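PDB 6L77: MS5a from Brassica napus, which is a meiosis-related protein built on cystatin-like folds that enhances papain non-canonically, although its precise function in the plant is not established. Local coordinates for residues Leu16-Gly21 with Tyr52-Ile57; Thr46-Ser51 with Arg76-Ile81; Phe69-Asp74 with Phe83-Ser88; Asn100-Ala105 with Thr211-Thr216. One frame throughout, in Å; residues are numbered along the deposited sequence.

Overall arrangement
All four contacts lie along one antiparallel sheet in the C-terminal part of MS5. Interaction 1 packs helix 12-29 against strand 49-60 and closes before interaction 3 opens; interaction 3 pairs strands 65-75 and 82-88, the two centres about 7 Å apart. Interaction 2, whose segments alternate along the chain with those of interaction 1, lies about 16 Å from it, centre to centre, and brings the turn leading into strand 49-60 against the loop that joins strands 65-75 and 82-88. Interaction 4 comes last, about 12 Å from interaction 3 between centres and linked to it by Phe102. The contacts thus run from helix-covered strands to strand 201-212, consistent with a cystatin-like architecture.

Interaction 1. Residues Leu16-Gly21 with Tyr52-Ile57; sequences LYATVG and YNITLI
Tyr17, whose ring meets Tyr52, has its hydroxyl fixed from outside the contact: OH is hydrogen-bonded to OE1 of Gln75. Its backbone is engaged too, Gly21 N donating to Tyr17 O at 2.9 Å within the helix. Between the two segments there is no hydrogen bond, and the evidence for their association is carbon-to-carbon packing. The Tyr17 ring turns its edge toward the face of Tyr52 in an offset edge-to-face pair, with the planes at 64° and the centroids 5.7 Å apart. CD2 of Tyr17 makes the approach, 3.9 Å from Tyr52 CD1. Next along the strand, Ile54 has CG1 beside its backbone N (chi1 -57°), which carries CD1 to 3.7 Å from Tyr17 CB. Two residues further on, Leu56 meets Ala18: with CG set between the backbone N and the carbonyl carbon (chi1 56°), its CD2 methyl lies 3.9 Å from Ala18 CB. Tyr52, Ile54 and Leu56, every second residue of the strand, therefore all face the helix. The axes pass 9.3 Å apart, and the small Ala18 sits where the backbones approach most closely. A helix laid steeply across an antiparallel sheet is consistent with the cystatin-like fold. Since no hydrogen bond crosses this buried interface, its cohesion probably rests on hydrophobic and aromatic contact, while Gln75 supplies the polar partner that the buried tyrosine hydroxyl needs.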
loop_
_atom_site.group_PDB
_atom_site.type_symbol
_atom_site.label_atom_id
_atom_site.label_comp_id
_atom_site.label_asym_id
_atom_site.label_seq_id
_atom_site.Cartn_x
_atom_site.Cartn_y
_atom_site.Cartn_z
ATOM N N LEU A 16 -0.024 6.514 7.693
ATOM C CA LEU A 16 -0.009 5.537 6.606
ATOM C C LEU A 16 -0.871 6.003 5.435
ATOM O O LEU A 16 -0.454 5.905 4.276
ATOM C CB LEU A 16 -0.473 4.171 7.125
ATOM C CG LEU A 16 0.474 3.458 8.099
ATOM C CD1 LEU A 16 -0.190 2.225 8.713
ATOM C CD2 LEU A 16 1.775 3.072 7.424
ATOM N N TYR A 17 -2.060 6.555 5.709
ATOM C CA TYR A 17 -2.892 7.038 4.607
ATOM C C TYR A 17 -2.273 8.253 3.926
ATOM O O TYR A 17 -2.398 8.413 2.706
ATOM C CB TYR A 17 -4.306 7.361 5.097
ATOM C CG TYR A 17 -5.118 6.120 5.359
ATOM C CD1 TYR A 17 -4.746 4.907 4.794
ATOM C CD2 TYR A 17 -6.246 6.145 6.174
ATOM C CE1 TYR A 17 -5.474 3.743 5.027
ATOM C CE2 TYR A 17 -6.990 4.975 6.412
ATOM C CZ TYR A 17 -6.590 3.785 5.834
ATOM O OH TYR A 17 -7.299 2.624 6.049
ATOM N N ALA A 18 -1.615 9.127 4.688
ATOM C CA ALA A 18 -0.864 10.210 4.049
ATOM C C ALA A 18 0.205 9.659 3.107
ATOM O O ALA A 18 0.426 10.187 2.010
ATOM C CB ALA A 18 -0.218 11.096 5.108
ATOM N N THR A 19 0.897 8.609 3.530
ATOM C CA THR A 19 1.942 8.043 2.690
ATOM C C THR A 19 1.352 7.341 1.471
ATOM O O THR A 19 1.944 7.372 0.386
ATOM C CB THR A 19 2.786 7.090 3.535
ATOM O OG1 THR A 19 3.235 7.789 4.695
ATOM C CG2 THR A 19 3.986 6.556 2.753
ATOM N N VAL A 20 0.180 6.725 1.623
ATOM C CA VAL A 20 -0.524 6.175 0.466
ATOM C C VAL A 20 -0.848 7.279 -0.533
ATOM O O VAL A 20 -0.696 7.100 -1.750
ATOM C CB VAL A 20 -1.799 5.441 0.916
ATOM C CG1 VAL A 20 -2.686 5.106 -0.298
ATOM C CG2 VAL A 20 -1.430 4.179 1.669
ATOM N N GLY A 21 -1.330 8.424 -0.041
ATOM C CA GLY A 21 -1.617 9.526 -0.943
ATOM C C GLY A 21 -0.381 9.994 -1.687
ATOM O O GLY A 21 -0.438 10.275 -2.883
ATOM N N TYR A 52 -11.217 9.777 5.791
ATOM C CA TYR A 52 -10.158 10.639 6.288
ATOM C C TYR A 52 -9.879 11.689 5.227
ATOM O O TYR A 52 -9.687 11.350 4.060
ATOM C CB TYR A 52 -8.871 9.855 6.578
ATOM C CG TYR A 52 -8.922 9.023 7.836
ATOM C CD1 TYR A 52 -9.434 7.731 7.817
ATOM C CD2 TYR A 52 -8.471 9.536 9.049
ATOM C CE1 TYR A 52 -9.487 6.970 8.974
ATOM C CE2 TYR A 52 -8.518 8.784 10.210
ATOM C CZ TYR A 52 -9.023 7.504 10.166
ATOM O OH TYR A 52 -9.068 6.768 11.320
ATOM N N ASN A 53 -9.903 12.948 5.621
ATOM C CA ASN A 53 -9.469 14.056 4.774
ATOM C C ASN A 53 -8.259 14.635 5.481
ATOM O O ASN A 53 -8.400 15.267 6.532
ATOM C CB ASN A 53 -10.585 15.085 4.593
ATOM C CG ASN A 53 -10.116 16.376 3.908
ATOM O OD1 ASN A 53 -9.055 16.433 3.283
ATOM N ND2 ASN A 53 -10.917 17.426 4.038
ATOM N N ILE A 54 -7.074 14.385 4.926
ATOM C CA ILE A 54 -5.810 14.651 5.598
ATOM C C ILE A 54 -5.114 15.792 4.870
ATOM O O ILE A 54 -4.970 15.757 3.640
ATOM C CB ILE A 54 -4.911 13.403 5.613
ATOM C CG1 ILE A 54 -5.626 12.242 6.285
ATOM C CG2 ILE A 54 -3.561 13.705 6.289
ATOM C CD1 ILE A 54 -4.957 10.879 5.975
ATOM N N THR A 55 -4.681 16.789 5.628
ATOM C CA THR A 55 -3.856 17.869 5.112
ATOM C C THR A 55 -2.441 17.644 5.624
ATOM O O THR A 55 -2.210 17.609 6.838
ATOM C CB THR A 55 -4.395 19.227 5.564
ATOM O OG1 THR A 55 -5.757 19.364 5.135
ATOM C CG2 THR A 55 -3.540 20.363 4.986
ATOM N N LEU A 56 -1.498 17.465 4.709
ATOM C CA LEU A 56 -0.134 17.144 5.099
ATOM C C LEU A 56 0.829 18.075 4.379
ATOM O O LEU A 56 0.479 18.708 3.381
ATOM C CB LEU A 56 0.212 15.685 4.780
ATOM C CG LEU A 56 0.008 15.312 3.308
ATOM C CD1 LEU A 56 1.280 14.732 2.737
ATOM C CD2 LEU A 56 -1.168 14.351 3.097
ATOM N N ILE A 57 2.046 18.152 4.913
ATOM C CA ILE A 57 3.140 18.884 4.291
ATOM C C ILE A 57 4.087 17.850 3.711
ATOM O O ILE A 57 4.520 16.939 4.424
ATOM C CB ILE A 57 3.874 19.789 5.296
ATOM C CG1 ILE A 57 2.876 20.679 6.045
ATOM C CG2 ILE A 57 4.934 20.604 4.576
ATOM C CD1 ILE A 57 1.994 21.492 5.136
#

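Interaction 2. Residues Thr46-Ser51 with Arg76-Ile81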
loop_
_atom_site.group_PDB
_atom_site.type_symbol
_atom_site.label_atom_id
_atom_site.label_comp_id
_atom_site.label_asym_id
_atom_site.label_seq_id
_atom_site.Cartn_x
_atom_site.Cartn_y
_atom_site.Cartn_z
ATOM N N THR A 46 -19.179 6.831 11.016
ATOM C CA THR A 46 -20.571 6.406 11.037
ATOM C C THR A 46 -20.679 5.247 12.010
ATOM O O THR A 46 -21.265 4.186 11.810
ATOM C CB THR A 46 -21.033 6.081 9.629
ATOM O OG1 THR A 46 -20.145 5.123 9.071
ATOM C CG2 THR A 46 -20.948 7.377 8.790
ATOM N N LEU A 47 -20.128 5.632 13.157
ATOM C CA LEU A 47 -19.444 4.888 14.200
ATOM C C LEU A 47 -18.071 4.432 13.690
ATOM O O LEU A 47 -17.071 5.001 14.126
ATOM C CB LEU A 47 -20.343 3.799 14.769
ATOM C CG LEU A 47 -20.982 4.431 16.041
ATOM C CD1 LEU A 47 -21.472 5.886 15.841
ATOM C CD2 LEU A 47 -22.086 3.590 16.651
HETATM N N MSE A 48 -17.967 3.488 12.755
HETATM C CA MSE A 48 -16.633 3.192 12.212
HETATM C C MSE A 48 -16.068 4.393 11.451
HETATM O O MSE A 48 -16.791 5.018 10.685
HETATM C CB MSE A 48 -16.651 1.978 11.268
HETATM C CG MSE A 48 -15.351 1.850 10.492
HETATM SE SE MSE A 48 -15.194 0.378 9.202
HETATM C CE MSE A 48 -16.501 0.929 7.863
ATOM N N PRO A 49 -14.767 4.719 11.645
ATOM C CA PRO A 49 -14.148 5.745 10.795
ATOM C C PRO A 49 -14.153 5.326 9.334
ATOM O O PRO A 49 -13.487 4.350 8.961
ATOM C CB PRO A 49 -12.722 5.855 11.352
ATOM C CG PRO A 49 -12.822 5.330 12.743
ATOM C CD PRO A 49 -13.840 4.244 12.687
ATOM N N VAL A 50 -14.891 6.055 8.499
ATOM C CA VAL A 50 -15.086 5.671 7.105
ATOM C C VAL A 50 -14.431 6.636 6.126
ATOM O O VAL A 50 -14.236 6.263 4.955
ATOM C CB VAL A 50 -16.585 5.512 6.770
ATOM C CG1 VAL A 50 -17.160 4.315 7.487
ATOM C CG2 VAL A 50 -17.355 6.778 7.164
ATOM N N SER A 51 -14.071 7.846 6.549
ATOM C CA SER A 51 -13.379 8.739 5.639
ATOM C C SER A 51 -12.380 9.589 6.404
ATOM O O SER A 51 -12.669 10.077 7.498
ATOM C CB SER A 51 -14.352 9.635 4.875
ATOM O OG SER A 51 -14.941 10.573 5.736
ATOM N N ARG A 76 -13.034 0.943 4.726
ATOM C CA ARG A 76 -14.154 0.024 4.865
ATOM C C ARG A 76 -13.900 -1.098 5.857
ATOM O O ARG A 76 -14.810 -1.894 6.102
ATOM C CB ARG A 76 -14.531 -0.581 3.505
ATOM C CG ARG A 76 -15.092 0.425 2.517
ATOM C CD ARG A 76 -15.241 -0.192 1.127
ATOM N NE ARG A 76 -13.947 -0.450 0.486
ATOM C CZ ARG A 76 -13.258 0.464 -0.187
ATOM N NH1 ARG A 76 -13.731 1.701 -0.297
ATOM N NH2 ARG A 76 -12.097 0.149 -0.745
ATOM N N SER A 77 -12.698 -1.209 6.418
ATOM C CA SER A 77 -12.455 -2.222 7.435
ATOM C C SER A 77 -11.400 -1.715 8.406
ATOM O O SER A 77 -10.554 -0.891 8.050
ATOM C CB SER A 77 -12.007 -3.563 6.828
ATOM O OG SER A 77 -11.722 -4.499 7.850
ATOM N N LEU A 78 -11.482 -2.206 9.644
ATOM C CA LEU A 78 -10.467 -1.967 10.663
ATOM C C LEU A 78 -9.563 -3.171 10.892
ATOM O O LEU A 78 -8.577 -3.046 11.620
ATOM C CB LEU A 78 -11.117 -1.595 12.009
ATOM C CG LEU A 78 -11.737 -0.222 12.265
ATOM C CD1 LEU A 78 -11.246 0.857 11.304
ATOM C CD2 LEU A 78 -13.246 -0.331 12.254
ATOM N N GLY A 79 -9.875 -4.325 10.306
ATOM C CA GLY A 79 -9.170 -5.552 10.635
ATOM C C GLY A 79 -8.393 -6.159 9.488
ATOM O O GLY A 79 -7.793 -7.226 9.626
ATOM N N GLN A 80 -8.414 -5.487 8.343
ATOM C CA GLN A 80 -7.672 -5.903 7.164
ATOM C C GLN A 80 -7.637 -4.703 6.238
ATOM O O GLN A 80 -8.404 -3.752 6.410
ATOM C CB GLN A 80 -8.329 -7.100 6.466
ATOM C CG GLN A 80 -9.553 -6.701 5.671
ATOM C CD GLN A 80 -10.291 -7.874 5.082
ATOM O OE1 GLN A 80 -11.211 -8.410 5.696
ATOM N NE2 GLN A 80 -9.900 -8.278 3.879
ATOM N N ILE A 81 -6.741 -4.754 5.249
ATOM C CA ILE A 81 -6.685 -3.673 4.266
ATOM C C ILE A 81 -7.976 -3.654 3.453
ATOM O O ILE A 81 -8.351 -4.657 2.839
ATOM C CB ILE A 81 -5.467 -3.828 3.355
ATOM C CG1 ILE A 81 -4.180 -3.599 4.142
ATOM C CG2 ILE A 81 -5.562 -2.835 2.211
ATOM C CD1 ILE A 81 -2.932 -3.657 3.269
#
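Met48, present as selenomethionine, and Leu78 form the tight part of this contact; their side chains lie alongside each other, running in contrary senses. CG of Met48 lies 3.5 Å from Leu78 CD2, and the same methyl is 3.7 Å from Met48 SE. The selenomethionine chain is extended until its last torsion (chi3 67°), where a bend swings CE toward the backbone of the opposite loop, 3.7 Å from Arg76 O. Away from this point the packing thins quickly. Pro49 CD only just meets Leu78 CD1, at 4.5 Å, no hydrogen bond crosses between the segments, and Leu78 itself is exposed to solvent. The loop keeps its shape by an internal bond instead: Ser77 OG accepts from Gly79 N at 3.1 Å in a nearly straight geometry (165°), an ST turn. Arg76 contributes mainly backbone here, since its side chain starts away from Met48 and runs to a salt bridge with Asp82. The contact joins the start of strand 49-60, where Val50 and Ser51 form a classic beta bulge against Val44 of strand 34-45, to the turn between strands 65-75 and 82-88, whose far end packs through Ile81 on helix 138-150 and strand 219-227.

Interaction 3. Residues Phe69-Asp74 with Phe83-Ser88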
loop_
_atom_site.group_PDB
_atom_site.type_symbol
_atom_site.label_atom_id
_atom_site.label_comp_id
_atom_site.label_asym_id
_atom_site.label_seq_id
_atom_site.Cartn_x
_atom_site.Cartn_y
_atom_site.Cartn_z
ATOM N N PHE A 69 -0.489 19.491 0.972
ATOM C CA PHE A 69 -0.945 18.369 0.172
ATOM C C PHE A 69 -2.210 17.825 0.823
ATOM O O PHE A 69 -2.276 17.747 2.053
ATOM C CB PHE A 69 0.176 17.320 0.152
ATOM C CG PHE A 69 0.005 16.230 -0.856
ATOM C CD1 PHE A 69 0.526 16.372 -2.127
ATOM C CD2 PHE A 69 -0.620 15.040 -0.513
ATOM C CE1 PHE A 69 0.406 15.367 -3.058
ATOM C CE2 PHE A 69 -0.756 14.014 -1.434
ATOM C CZ PHE A 69 -0.236 14.175 -2.713
ATOM N N GLU A 70 -3.208 17.467 0.011
ATOM C CA GLU A 70 -4.464 16.903 0.506
ATOM C C GLU A 70 -4.577 15.442 0.077
ATOM O O GLU A 70 -4.289 15.111 -1.079
ATOM C CB GLU A 70 -5.645 17.717 -0.023
ATOM C CG GLU A 70 -7.006 17.160 0.294
ATOM C CD GLU A 70 -8.111 18.093 -0.162
ATOM O OE1 GLU A 70 -7.864 18.900 -1.082
ATOM O OE2 GLU A 70 -9.219 18.029 0.406
ATOM N N THR A 71 -4.955 14.566 1.010
ATOM C CA THR A 71 -5.227 13.157 0.713
ATOM C C THR A 71 -6.593 12.810 1.284
ATOM O O THR A 71 -6.866 13.123 2.446
ATOM C CB THR A 71 -4.159 12.220 1.333
ATOM O OG1 THR A 71 -2.866 12.481 0.758
ATOM C CG2 THR A 71 -4.503 10.762 1.071
ATOM N N ASN A 72 -7.450 12.165 0.485
ATOM C CA ASN A 72 -8.752 11.685 0.956
ATOM C C ASN A 72 -8.818 10.171 0.779
ATOM O O ASN A 72 -8.551 9.662 -0.314
ATOM C CB ASN A 72 -9.912 12.329 0.192
ATOM C CG ASN A 72 -10.122 13.794 0.551
ATOM O OD1 ASN A 72 -9.289 14.427 1.213
ATOM N ND2 ASN A 72 -11.235 14.344 0.098
ATOM N N VAL A 73 -9.177 9.460 1.846
ATOM C CA VAL A 73 -9.268 7.999 1.841
ATOM C C VAL A 73 -10.596 7.602 2.462
ATOM O O VAL A 73 -10.957 8.117 3.528
ATOM C CB VAL A 73 -8.111 7.336 2.618
ATOM C CG1 VAL A 73 -8.422 5.847 2.892
ATOM C CG2 VAL A 73 -6.801 7.462 1.850
ATOM N N ASP A 74 -11.326 6.701 1.798
ATOM C CA ASP A 74 -12.491 6.046 2.390
ATOM C C ASP A 74 -12.079 4.661 2.867
ATOM O O ASP A 74 -11.470 3.900 2.113
ATOM C CB ASP A 74 -13.641 5.928 1.392
ATOM C CG ASP A 74 -14.373 7.244 1.182
ATOM O OD1 ASP A 74 -14.061 8.230 1.878
ATOM O OD2 ASP A 74 -15.258 7.291 0.310
ATOM N N PHE A 83 -9.593 -0.151 1.561
ATOM C CA PHE A 83 -9.800 1.295 1.492
ATOM C C PHE A 83 -9.530 1.795 0.080
ATOM O O PHE A 83 -8.902 1.109 -0.725
ATOM C CB PHE A 83 -8.909 2.035 2.496
ATOM C CG PHE A 83 -7.421 1.904 2.222
ATOM C CD1 PHE A 83 -6.791 2.723 1.299
ATOM C CD2 PHE A 83 -6.660 0.977 2.915
ATOM C CE1 PHE A 83 -5.430 2.604 1.064
ATOM C CE2 PHE A 83 -5.303 0.855 2.685
ATOM C CZ PHE A 83 -4.692 1.665 1.759
ATOM N N THR A 84 -9.986 3.018 -0.197
ATOM C CA THR A 84 -9.781 3.666 -1.488
ATOM C C THR A 84 -9.222 5.064 -1.274
ATOM O O THR A 84 -9.780 5.843 -0.487
ATOM C CB THR A 84 -11.098 3.762 -2.279
ATOM O OG1 THR A 84 -11.629 2.449 -2.495
ATOM C CG2 THR A 84 -10.867 4.448 -3.640
ATOM N N CYS A 85 -8.135 5.388 -1.984
ATOM C CA CYS A 85 -7.584 6.746 -2.012
ATOM C C CYS A 85 -8.128 7.466 -3.243
ATOM O O CYS A 85 -7.829 7.080 -4.379
ATOM C CB CYS A 85 -6.055 6.725 -2.019
ATOM S SG CYS A 85 -5.308 8.382 -2.123
ATOM N N TYR A 86 -8.919 8.518 -3.015
ATOM C CA TYR A 86 -9.626 9.233 -4.077
ATOM C C TYR A 86 -8.935 10.514 -4.517
ATOM O O TYR A 86 -9.050 10.902 -5.681
ATOM C CB TYR A 86 -11.046 9.604 -3.623
ATOM C CG TYR A 86 -11.975 8.431 -3.495
ATOM C CD1 TYR A 86 -12.619 7.905 -4.613
ATOM C CD2 TYR A 86 -12.229 7.852 -2.253
ATOM C CE1 TYR A 86 -13.487 6.827 -4.505
ATOM C CE2 TYR A 86 -13.092 6.768 -2.136
ATOM C CZ TYR A 86 -13.720 6.264 -3.268
ATOM O OH TYR A 86 -14.577 5.189 -3.149
ATOM N N ILE A 87 -8.262 11.190 -3.602
ATOM C CA ILE A 87 -7.649 12.493 -3.843
ATOM C C ILE A 87 -6.257 12.430 -3.261
ATOM O O ILE A 87 -6.075 11.901 -2.162
ATOM C CB ILE A 87 -8.447 13.636 -3.168
ATOM C CG1 ILE A 87 -9.888 13.683 -3.684
ATOM C CG2 ILE A 87 -7.727 14.980 -3.318
ATOM C CD1 ILE A 87 -10.065 14.456 -4.968
ATOM N N SER A 88 -5.273 12.986 -3.974
ATOM C CA SER A 88 -3.915 13.042 -3.431
ATOM C C SER A 88 -3.171 14.063 -4.299
ATOM O O SER A 88 -2.689 13.727 -5.379
ATOM C CB SER A 88 -3.228 11.686 -3.449
ATOM O OG SER A 88 -3.073 11.208 -4.787
HETATM O O HOH W 1 -15.880 4.966 -0.810
#
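An antiparallel beta hairpin, strands 65-75 and 82-88, brings these residues together, and a beta bulge interrupts its ladder. Asp74 and Thr84 are a regular hydrogen-bonded pair: Asp74 N donates to Thr84 O at 2.9 Å and Thr84 N returns a bond of 2.9 Å to Asp74 O. Beyond them the register shifts by one residue. Tyr86 N reaches Asn72 O at 3.0 Å, whereas Asn72 N bonds to the next carbonyl, Ile87 O, at 3.0 Å. Tyr86 is the extra residue, and its backbone leaves the extended range there (psi -33°). Ile87 N, at the bulge, is buried by the contact and has no partner in the model. Side chains sort to the two faces. Thr71, Val73, Cys85 and Ser88 share one, where Val73 CG1 lies 3.9 Å from Phe83 CB. Asn72, Asp74, Thr84 and Ile87 point to the other, Asn72 and Ile87 lying side by side. The Asp74 side chain crosses that of Tyr86 at about a right angle, carboxylate and ring planes 63° apart, and Asp74 OD2 comes 3.3 Å from CE2 of Tyr86. A water closes the gap, donating to Asp74 OD2 at 2.7 Å and hydrogen-bonded to Tyr86 OH at 2.7 Å. The Tyr86 hydroxyl also bonds Phe102 N, and Thr84 OG1 bonds Phe102 O. Strand 49-60 flanks the hairpin on the side of strand 65-75 and strand 219-227 on the other, while helix 12-29 packs on Phe69, Val73, Phe83 and Cys85.

Interaction 4. Residues Asn100-Ala105 with Thr211-Thr216; sequences NQFFDA and TVEPTT
Phe102 and Glu213 carry this contact through a CH-pi arrangement. The phenylalanine has CG anti to its own amide nitrogen (chi1 176°), which sends the ring toward the end of strand 201-212. Glu213 CB stands over the middle of one ring face, 3.7 Å from the centroid and 6° off the normal. Glu213 CG is nearer the rim, 3.5 Å from Phe102 CD1. The edge of the same ring meets backbone, with CE2 of Phe102 3.6 Å from Thr211 O. After crossing the ring, the glutamate chain bends at chi2 (-70°) and its carboxylate turns back to its own segment. OE2 takes Thr216 N at 2.9 Å, nearly along its C-O axis, and Thr215 N at 2.8 Å from above the carboxylate plane, which would hold the turn through Pro214. No direct hydrogen bond joins the segments; waters bridge them instead. One joins Asn100 O to Thr216 OG1, and another is shared by Phe103 O and Thr211 OG1, 3.0 Å from the hydroxyl. Asp104 lies across Thr211 at about a right angle, its CB 4.0 Å from Thr211 OG1, and a third water bridges OD2 and OG1; its carboxylate pairs with Lys106 and Arg209. The glutamate is thus divided in role: its aliphatic part lies on the aromatic face, and two backbone N-H groups grip one carboxylate oxygen, OE2, which would stabilise the negative charge.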
loop_
_atom_site.group_PDB
_atom_site.type_symbol
_atom_site.label_atom_id
_atom_site.label_comp_id
_atom_site.label_asym_id
_atom_site.label_seq_id
_atom_site.Cartn_x
_atom_site.Cartn_y
_atom_site.Cartn_z
ATOM N N ASN A 100 -16.338 9.548 -8.185
ATOM C CA ASN A 100 -17.366 8.672 -7.643
ATOM C C ASN A 100 -16.735 7.496 -6.897
ATOM O O ASN A 100 -15.527 7.252 -6.970
ATOM C CB ASN A 100 -18.275 8.167 -8.760
ATOM C CG ASN A 100 -18.720 9.279 -9.695
ATOM O OD1 ASN A 100 -18.549 9.187 -10.911
ATOM N ND2 ASN A 100 -19.289 10.338 -9.128
ATOM N N GLN A 101 -17.576 6.760 -6.174
ATOM C CA GLN A 101 -17.085 5.661 -5.354
ATOM C C GLN A 101 -16.420 4.595 -6.221
ATOM O O GLN A 101 -16.812 4.352 -7.366
ATOM C CB GLN A 101 -18.222 5.039 -4.544
ATOM C CG GLN A 101 -17.739 4.030 -3.500
ATOM C CD GLN A 101 -18.861 3.214 -2.876
ATOM O OE1 GLN A 101 -20.032 3.368 -3.227
ATOM N NE2 GLN A 101 -18.502 2.339 -1.940
ATOM N N PHE A 102 -15.397 3.958 -5.660
ATOM C CA PHE A 102 -14.633 2.951 -6.383
ATOM C C PHE A 102 -14.097 1.949 -5.376
ATOM O O PHE A 102 -13.344 2.328 -4.476
ATOM C CB PHE A 102 -13.494 3.606 -7.170
ATOM C CG PHE A 102 -12.592 2.626 -7.867
ATOM C CD1 PHE A 102 -13.041 1.922 -8.970
ATOM C CD2 PHE A 102 -11.297 2.415 -7.417
ATOM C CE1 PHE A 102 -12.209 1.015 -9.612
ATOM C CE2 PHE A 102 -10.466 1.528 -8.060
ATOM C CZ PHE A 102 -10.922 0.826 -9.156
ATOM N N PHE A 103 -14.481 0.682 -5.511
ATOM C CA PHE A 103 -13.984 -0.329 -4.586
ATOM C C PHE A 103 -13.856 -1.660 -5.315
ATOM O O PHE A 103 -14.240 -1.800 -6.476
ATOM C CB PHE A 103 -14.887 -0.468 -3.360
ATOM C CG PHE A 103 -16.304 -0.810 -3.700
ATOM C CD1 PHE A 103 -16.686 -2.130 -3.895
ATOM C CD2 PHE A 103 -17.251 0.188 -3.850
ATOM C CE1 PHE A 103 -17.989 -2.444 -4.226
ATOM C CE2 PHE A 103 -18.560 -0.122 -4.174
ATOM C CZ PHE A 103 -18.929 -1.438 -4.363
ATOM N N ASP A 104 -13.312 -2.639 -4.603
ATOM C CA ASP A 104 -12.961 -3.945 -5.148
ATOM C C ASP A 104 -13.795 -4.978 -4.415
ATOM O O ASP A 104 -13.718 -5.081 -3.185
ATOM C CB ASP A 104 -11.467 -4.214 -4.967
ATOM C CG ASP A 104 -11.059 -5.633 -5.348
ATOM O OD1 ASP A 104 -11.899 -6.413 -5.844
ATOM O OD2 ASP A 104 -9.879 -5.970 -5.135
ATOM N N ALA A 105 -14.589 -5.738 -5.163
ATOM C CA ALA A 105 -15.492 -6.698 -4.559
ATOM C C ALA A 105 -15.121 -8.140 -4.856
ATOM O O ALA A 105 -15.872 -9.045 -4.475
ATOM C CB ALA A 105 -16.929 -6.429 -5.021
ATOM N N THR A 211 -6.196 -2.115 -7.220
ATOM C CA THR A 211 -6.933 -1.848 -8.443
ATOM C C THR A 211 -6.991 -0.342 -8.639
ATOM O O THR A 211 -7.097 0.416 -7.670
ATOM C CB THR A 211 -8.336 -2.474 -8.407
ATOM O OG1 THR A 211 -9.043 -2.006 -7.260
ATOM C CG2 THR A 211 -8.212 -3.973 -8.305
ATOM N N VAL A 212 -6.863 0.083 -9.892
ATOM C CA VAL A 212 -6.742 1.490 -10.254
ATOM C C VAL A 212 -7.873 1.815 -11.218
ATOM O O VAL A 212 -8.062 1.111 -12.216
ATOM C CB VAL A 212 -5.370 1.798 -10.891
ATOM C CG1 VAL A 212 -5.240 3.291 -11.193
ATOM C CG2 VAL A 212 -4.230 1.344 -9.967
ATOM N N GLU A 213 -8.618 2.871 -10.923
ATOM C CA GLU A 213 -9.748 3.242 -11.770
ATOM C C GLU A 213 -9.225 3.865 -13.059
ATOM O O GLU A 213 -8.441 4.819 -13.000
ATOM C CB GLU A 213 -10.666 4.219 -11.028
ATOM C CG GLU A 213 -12.124 4.187 -11.473
ATOM C CD GLU A 213 -12.348 4.752 -12.867
ATOM O OE1 GLU A 213 -13.270 4.270 -13.564
ATOM O OE2 GLU A 213 -11.605 5.671 -13.274
ATOM N N PRO A 214 -9.657 3.383 -14.232
ATOM C CA PRO A 214 -8.967 3.753 -15.486
ATOM C C PRO A 214 -8.892 5.245 -15.782
ATOM O O PRO A 214 -7.883 5.700 -16.332
ATOM C CB PRO A 214 -9.782 3.010 -16.553
ATOM C CG PRO A 214 -10.329 1.829 -15.836
ATOM C CD PRO A 214 -10.645 2.311 -14.445
ATOM N N THR A 215 -9.917 6.022 -15.453
ATOM C CA THR A 215 -9.909 7.444 -15.784
ATOM C C THR A 215 -9.463 8.318 -14.617
ATOM O O THR A 215 -8.600 9.188 -14.780
ATOM C CB THR A 215 -11.303 7.877 -16.249
ATOM O OG1 THR A 215 -11.770 6.971 -17.259
ATOM C CG2 THR A 215 -11.263 9.299 -16.807
ATOM N N THR A 216 -10.055 8.112 -13.442
ATOM C CA THR A 216 -9.738 8.899 -12.257
ATOM C C THR A 216 -8.409 8.508 -11.629
ATOM O O THR A 216 -7.816 9.314 -10.900
ATOM C CB THR A 216 -10.839 8.716 -11.219
ATOM O OG1 THR A 216 -10.878 7.334 -10.847
ATOM C CG2 THR A 216 -12.191 9.108 -11.785
HETATM O O HOH W 2 -13.463 7.147 -9.304
HETATM O O HOH W 3 -11.728 -2.910 -8.087
HETATM O O HOH W 4 -8.282 -3.761 -4.991
#